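Side-chain contacts in pyruvate kinase 1 (Trypanosoma brucei brucei, PDB 4KCT), which catalyses the last step of glycolysis, passing a phosphoryl group from phosphoenolpyruvate to ADP to give pyruvate and ATP, and also has an intrinsic decarboxylase activity: residues K18-A21 with N22-V25; I350-E353 with A354-T358; R457-L460 with G461-A465. One frame throughout, in Å; residues are numbered along the deposited sequence.

Contact 1: residues K18-A21 with N22-V25; sequences KHRA and NRIV
Arg-20 curls forward over the chain that follows it and meets Asn-22 and Ile-24. Its CB rests against Val-352 of helix 340-356. With CG anti to the backbone N (chi1 169°), the chain passes along the peptide of Asn-22, CG coming 3.4 Å from Asn-22 O and CD skirting the same oxygen. A bend at chi3 then turns the guanidinium so that Arg-20 NH1 gives a weak hydrogen bond to Asn-22 O at 2.9 Å. NH1 also binds a water in the guanidinium plane, and that water takes a second hydrogen bond from Ile-24 N. CD1 of Ile-24 lies over one face, 4.0 Å from Arg-20 NH1 and offset toward the rim. This is the lead-in to strand 23-27, the first of the eight parallel strands of the pyruvate kinase TIM barrel. Arg-23 reaches back the other way: its NH1 donates an almost straight bond (165°) to Arg-20 O, 2.9 Å away and in the guanidinium plane, and a second to Asn-22 O at 3.0 Å. Ala-21 O sits above one face of that guanidinium. NH1 of Arg-20 and NH1 of Arg-23 lie 4.1 Å apart, like charges; Asn-22 O, bonded by Arg-23 and weakly by Arg-20, may ease the repulsion. Arg-23 NH2 is held separately by Val-438 O.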
# COMPACT_ATOMS: atom_id res chain seq x y z
N LYS A 18 -14.36 -24.44 10.65
CA LYS A 18 -14.63 -25.67 11.40
C LYS A 18 -13.81 -25.74 12.69
O LYS A 18 -14.20 -26.41 13.64
CB LYS A 18 -14.34 -26.90 10.55
CG LYS A 18 -15.30 -27.09 9.39
CD LYS A 18 -14.95 -28.33 8.58
CE LYS A 18 -13.72 -28.10 7.72
NZ LYS A 18 -13.49 -29.24 6.80
N HIS A 19 -12.64 -25.11 12.72
CA HIS A 19 -11.74 -25.26 13.86
C HIS A 19 -11.48 -23.94 14.53
O HIS A 19 -10.89 -23.05 13.94
CB HIS A 19 -10.43 -25.91 13.43
CG HIS A 19 -10.63 -27.15 12.58
ND1 HIS A 19 -11.30 -28.24 13.05
CD2 HIS A 19 -10.34 -27.41 11.23
CE1 HIS A 19 -11.42 -29.15 12.04
NE2 HIS A 19 -10.86 -28.63 10.93
N ARG A 20 -11.95 -23.80 15.75
CA ARG A 20 -11.90 -22.52 16.44
C ARG A 20 -10.44 -22.24 16.80
O ARG A 20 -9.78 -23.07 17.42
CB ARG A 20 -12.74 -22.59 17.74
CG ARG A 20 -12.56 -21.40 18.67
CD ARG A 20 -13.71 -21.36 19.69
NE ARG A 20 -13.90 -22.64 20.38
CZ ARG A 20 -13.11 -23.04 21.39
NH1 ARG A 20 -12.14 -22.24 21.83
NH2 ARG A 20 -13.39 -24.15 22.06
N ALA A 21 -9.95 -21.05 16.46
CA ALA A 21 -8.57 -20.68 16.72
C ALA A 21 -8.38 -20.07 18.11
O ALA A 21 -7.34 -20.26 18.75
CB ALA A 21 -8.08 -19.72 15.65
N ASN A 22 -9.34 -19.23 18.53
CA ASN A 22 -9.17 -18.53 19.82
C ASN A 22 -9.48 -19.41 21.02
O ASN A 22 -10.10 -20.48 20.89
CB ASN A 22 -10.03 -17.24 19.86
CG ASN A 22 -9.65 -16.26 18.78
OD1 ASN A 22 -10.23 -16.29 17.68
ND2 ASN A 22 -8.58 -15.50 19.02
N ARG A 23 -9.00 -18.99 22.19
CA ARG A 23 -9.01 -19.86 23.37
C ARG A 23 -9.79 -19.19 24.50
O ARG A 23 -9.79 -17.97 24.61
CB ARG A 23 -7.57 -20.18 23.82
CG ARG A 23 -6.76 -20.96 22.76
CD ARG A 23 -7.34 -22.35 22.57
NE ARG A 23 -6.68 -23.07 21.46
CZ ARG A 23 -7.28 -23.37 20.30
NH1 ARG A 23 -8.50 -22.91 20.02
NH2 ARG A 23 -6.60 -24.03 19.36
N ILE A 24 -10.43 -20.01 25.34
CA ILE A 24 -11.35 -19.53 26.38
C ILE A 24 -10.82 -19.90 27.79
O ILE A 24 -10.51 -21.07 28.06
CB ILE A 24 -12.77 -20.10 26.16
CG1 ILE A 24 -13.30 -19.64 24.80
CG2 ILE A 24 -13.71 -19.69 27.31
CD1 ILE A 24 -14.56 -20.39 24.35
N VAL A 25 -10.66 -18.88 28.63
CA VAL A 25 -10.25 -19.05 30.01
C VAL A 25 -11.52 -18.92 30.89
O VAL A 25 -12.25 -17.95 30.75
CB VAL A 25 -9.27 -17.92 30.39
CG1 VAL A 25 -8.86 -18.01 31.84
CG2 VAL A 25 -8.04 -17.95 29.48
O HOH W 1 -10.84 -22.71 24.37

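Contact 2: residues I350-E353 with A354-T358; sequences ICVE and AQSAT
The carbonyl of Val-352 is approached by Ser-356 on both faces of its plane: the backbone N comes from one, the hydroxyl OG from the other. Ser-356 N lies 2.9 Å from Val-352 O and OG 2.8 Å from it, each donor tilted moderately out of the plane, so one oxygen carries two bonds. The hydroxyl gets there because OG stands beside its own backbone N (chi1 -56°), folded back along the helix toward the residue four places earlier; Val-352 CG1 lies 4.0 Å from Ser-356 OG. OG in turn accepts from Ala-17 N, which continues the chain of bonds into the N-terminal segment.

A second flat group, the amide of Gln-355, is used at both ends: OE1 accepts from Ala-21 N and NE2 donates to His-19 O. An extended side chain carries it there, while its CB packs 3.3 Å from Cys-351 O. Beneath these side chains run ordinary helical bonds, such as Ala-354 N to Ile-350 O at 2.9 Å, and beyond them Thr-358 OG1 turns back to give a 2.8 Å bond to Ala-354 O. Glu-353 bends away, and its OE1 forms a salt bridge with Lys-274 of the second subunit.

The contact spans the last turns of helix 340-356 and the residues just after it; this helix comes after barrel strand 327-330 and the short helix 332-335. Ile-350 and Ala-354 pack on helix 311-323, Val-352 meets the segment leading into strand 23-27, and Ile-350, Glu-353 and Ala-357 touch the second subunit.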
# COMPACT_ATOMS: atom_id res chain seq x y z
N ILE A 350 -19.24 -17.23 19.04
CA ILE A 350 -18.87 -15.85 18.68
C ILE A 350 -17.41 -15.79 18.19
O ILE A 350 -17.11 -15.11 17.18
CB ILE A 350 -19.08 -14.85 19.85
CG1 ILE A 350 -20.55 -14.81 20.32
CG2 ILE A 350 -18.62 -13.44 19.48
CD1 ILE A 350 -20.67 -14.28 21.77
N CYS A 351 -16.49 -16.42 18.93
CA CYS A 351 -15.09 -16.49 18.49
C CYS A 351 -14.99 -17.01 17.07
O CYS A 351 -14.29 -16.44 16.24
CB CYS A 351 -14.30 -17.43 19.40
SG CYS A 351 -13.93 -16.66 20.98
N VAL A 352 -15.68 -18.10 16.80
CA VAL A 352 -15.66 -18.69 15.44
C VAL A 352 -16.19 -17.76 14.35
O VAL A 352 -15.60 -17.68 13.25
CB VAL A 352 -16.36 -20.06 15.41
CG1 VAL A 352 -16.65 -20.48 13.96
CG2 VAL A 352 -15.48 -21.10 16.10
N GLU A 353 -17.30 -17.04 14.63
CA GLU A 353 -17.81 -16.07 13.66
C GLU A 353 -16.77 -14.96 13.40
O GLU A 353 -16.56 -14.57 12.25
CB GLU A 353 -19.12 -15.42 14.14
CG GLU A 353 -20.32 -16.33 14.09
CD GLU A 353 -20.81 -16.62 12.68
OE1 GLU A 353 -21.61 -17.55 12.52
OE2 GLU A 353 -20.50 -15.83 11.77
N ALA A 354 -16.21 -14.41 14.47
CA ALA A 354 -15.20 -13.34 14.35
C ALA A 354 -13.96 -13.82 13.56
O ALA A 354 -13.53 -13.17 12.63
CB ALA A 354 -14.76 -12.86 15.73
N GLN A 355 -13.46 -14.99 13.92
CA GLN A 355 -12.39 -15.67 13.16
C GLN A 355 -12.73 -15.81 11.67
O GLN A 355 -11.93 -15.43 10.81
CB GLN A 355 -12.16 -17.06 13.78
CG GLN A 355 -11.24 -18.00 12.99
CD GLN A 355 -11.17 -19.37 13.63
OE1 GLN A 355 -11.53 -19.55 14.80
NE2 GLN A 355 -10.71 -20.36 12.86
N SER A 356 -13.96 -16.23 11.36
CA SER A 356 -14.37 -16.45 9.97
C SER A 356 -14.49 -15.12 9.20
O SER A 356 -14.45 -15.10 7.98
CB SER A 356 -15.71 -17.21 9.90
OG SER A 356 -15.64 -18.45 10.61
N ALA A 357 -14.75 -14.05 9.93
CA ALA A 357 -14.84 -12.71 9.34
C ALA A 357 -13.49 -11.99 9.21
O ALA A 357 -13.43 -10.87 8.69
CB ALA A 357 -15.83 -11.86 10.14
N THR A 358 -12.42 -12.61 9.69
CA THR A 358 -11.11 -11.98 9.71
C THR A 358 -10.46 -12.10 8.32
O THR A 358 -10.52 -13.15 7.70
CB THR A 358 -10.21 -12.64 10.77
OG1 THR A 358 -10.84 -12.49 12.06
CG2 THR A 358 -8.80 -12.00 10.78

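Contact 3: residues R457-L460 with G461-A465; sequences RVKL and GLDFA. With FDP (2,6-di-O-phosphono-beta-D-fructofuranose), chain F.
Lys-459 and Asp-463, one helical turn apart, are joined by a salt bridge in which Lys-459 NZ lies 2.9 Å from Asp-463 OD2, on the syn lone pair of OD2, the side on which OD1 lies. The lysine chain is extended until its last torsion bends (chi4 37°), bringing NZ over to the carboxylate, while its CG runs past OD2 at 3.6 Å. Both residues are exposed. On another side of the helix Val-458 and Leu-462 lie side by side and point the same way, CG1 of the valine 3.8 Å from CD1 of the leucine; Leu-462 reaches on to Leu-398 of the central sheet. Regular helical bonds place these pairs, among them Leu-462 N to Val-458 O at 2.9 Å and Gly-461 N to Arg-457 O at 3.0 Å.

The Arg-457 side chain extends away from the helix toward the bound sugar bisphosphate. Its guanidinium meets the phosphate on the sugar's O2 edge-on, with P1 in its plane: Arg-457 NH1 binds O2P of the ligand at 2.9 Å and NH2 binds O1P at 3.0 Å, a two-pronged grip that fixes the rotation of the group. A salt bridge from NE to Asp-451 holds the arginine from behind. Leu-400, Ser-401, Asn-402, Ser-406, Lys-454 and Gly-488 supply further bonds to the ligand. The arrangement belongs to the effector site of the C-terminal alpha/beta domain, where trypanosomatid pyruvate kinases bind fructose 2,6-bisphosphate as allosteric activator.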
# COMPACT_ATOMS: atom_id res chain seq x y z
N ARG A 457 7.82 -38.37 15.97
CA ARG A 457 7.00 -37.23 16.32
C ARG A 457 6.19 -36.71 15.15
O ARG A 457 5.03 -36.33 15.31
CB ARG A 457 7.83 -36.13 16.98
CG ARG A 457 8.12 -36.45 18.44
CD ARG A 457 9.12 -35.48 19.02
NE ARG A 457 10.42 -35.56 18.36
CZ ARG A 457 11.36 -34.63 18.49
NH1 ARG A 457 11.07 -33.49 19.14
NH2 ARG A 457 12.56 -34.80 17.94
N VAL A 458 6.80 -36.68 13.96
CA VAL A 458 6.06 -36.21 12.80
C VAL A 458 4.92 -37.14 12.48
O VAL A 458 3.82 -36.69 12.18
CB VAL A 458 6.97 -36.01 11.57
CG1 VAL A 458 6.14 -35.82 10.30
CG2 VAL A 458 7.89 -34.81 11.79
N LYS A 459 5.18 -38.44 12.52
CA LYS A 459 4.12 -39.43 12.35
C LYS A 459 2.97 -39.24 13.35
O LYS A 459 1.81 -39.27 12.97
CB LYS A 459 4.68 -40.86 12.42
CG LYS A 459 3.63 -41.96 12.26
CD LYS A 459 4.31 -43.32 12.00
CE LYS A 459 3.37 -44.48 12.31
NZ LYS A 459 1.96 -44.21 11.93
N LEU A 460 3.30 -39.04 14.62
CA LEU A 460 2.28 -38.84 15.65
C LEU A 460 1.41 -37.63 15.28
O LEU A 460 0.16 -37.70 15.32
CB LEU A 460 2.94 -38.62 17.02
CG LEU A 460 2.06 -38.52 18.27
CD1 LEU A 460 1.33 -39.85 18.53
CD2 LEU A 460 2.93 -38.15 19.47
N GLY A 461 2.08 -36.54 14.89
CA GLY A 461 1.39 -35.31 14.51
C GLY A 461 0.50 -35.47 13.30
O GLY A 461 -0.63 -34.95 13.28
N LEU A 462 0.99 -36.15 12.28
CA LEU A 462 0.20 -36.36 11.05
C LEU A 462 -0.97 -37.33 11.29
O LEU A 462 -2.07 -37.15 10.74
CB LEU A 462 1.10 -36.86 9.92
CG LEU A 462 2.13 -35.84 9.39
CD1 LEU A 462 3.01 -36.43 8.29
CD2 LEU A 462 1.47 -34.54 8.94
N ASP A 463 -0.76 -38.33 12.13
CA ASP A 463 -1.84 -39.25 12.52
C ASP A 463 -2.90 -38.51 13.31
O ASP A 463 -4.10 -38.72 13.11
CB ASP A 463 -1.30 -40.40 13.37
CG ASP A 463 -0.59 -41.46 12.53
OD1 ASP A 463 -0.68 -41.42 11.28
OD2 ASP A 463 0.16 -42.25 13.12
N PHE A 464 -2.45 -37.62 14.19
CA PHE A 464 -3.36 -36.80 14.96
C PHE A 464 -4.19 -35.89 14.06
O PHE A 464 -5.40 -35.80 14.22
CB PHE A 464 -2.60 -36.01 16.02
CG PHE A 464 -3.48 -35.14 16.88
CD1 PHE A 464 -4.06 -35.66 18.04
CD2 PHE A 464 -3.58 -33.78 16.62
CE1 PHE A 464 -4.78 -34.83 18.91
CE2 PHE A 464 -4.32 -32.95 17.46
CZ PHE A 464 -4.92 -33.48 18.61
N ALA A 465 -3.55 -35.24 13.09
CA ALA A 465 -4.30 -34.40 12.13
C ALA A 465 -5.42 -35.18 11.44
O ALA A 465 -6.50 -34.62 11.19
CB ALA A 465 -3.36 -33.79 11.08
P1 FDP F . 14.33 -31.60 18.91
O1P FDP F . 14.02 -32.24 17.57
O2P FDP F . 13.39 -32.06 19.99
O3P FDP F . 15.80 -31.60 19.29
O1 FDP F . 16.69 -29.14 18.76
C1 FDP F . 15.94 -29.24 17.55
C2 FDP F . 14.47 -29.01 17.87
O2 FDP F . 13.93 -30.02 18.76
C3 FDP F . 13.60 -28.90 16.62
O3 FDP F . 13.36 -30.18 16.02
C4 FDP F . 12.33 -28.32 17.21
O4 FDP F . 11.44 -27.78 16.22
C5 FDP F . 12.90 -27.25 18.13
O5 FDP F . 14.26 -27.72 18.48
C6 FDP F . 12.04 -27.09 19.38
O6 FDP F . 12.45 -25.88 20.03
P2 FDP F . 11.50 -25.26 21.18
O4P FDP F . 10.21 -24.83 20.45
O5P FDP F . 11.31 -26.40 22.14
O6P FDP F . 12.28 -24.09 21.72

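How the contacts relate
Read from the N terminus, the three contacts follow in series; none nests in or crosses another, and each is a single continuous piece of chain that closes no loop of its own. Contact 1 leads into the first barrel strand, and contact 2 spans the end of helix 340-356, after the eighth strand, so their meeting brings the beginning and end of the barrel together. Polar and apolar contacts together hold the two against each other. Contact 3 stands apart in the alpha/beta domain, its centre about 21 Å from that of contact 1 and about 27 Å from that of contact 2. Contact 1 nevertheless faces that domain through Ser-437 and Val-438.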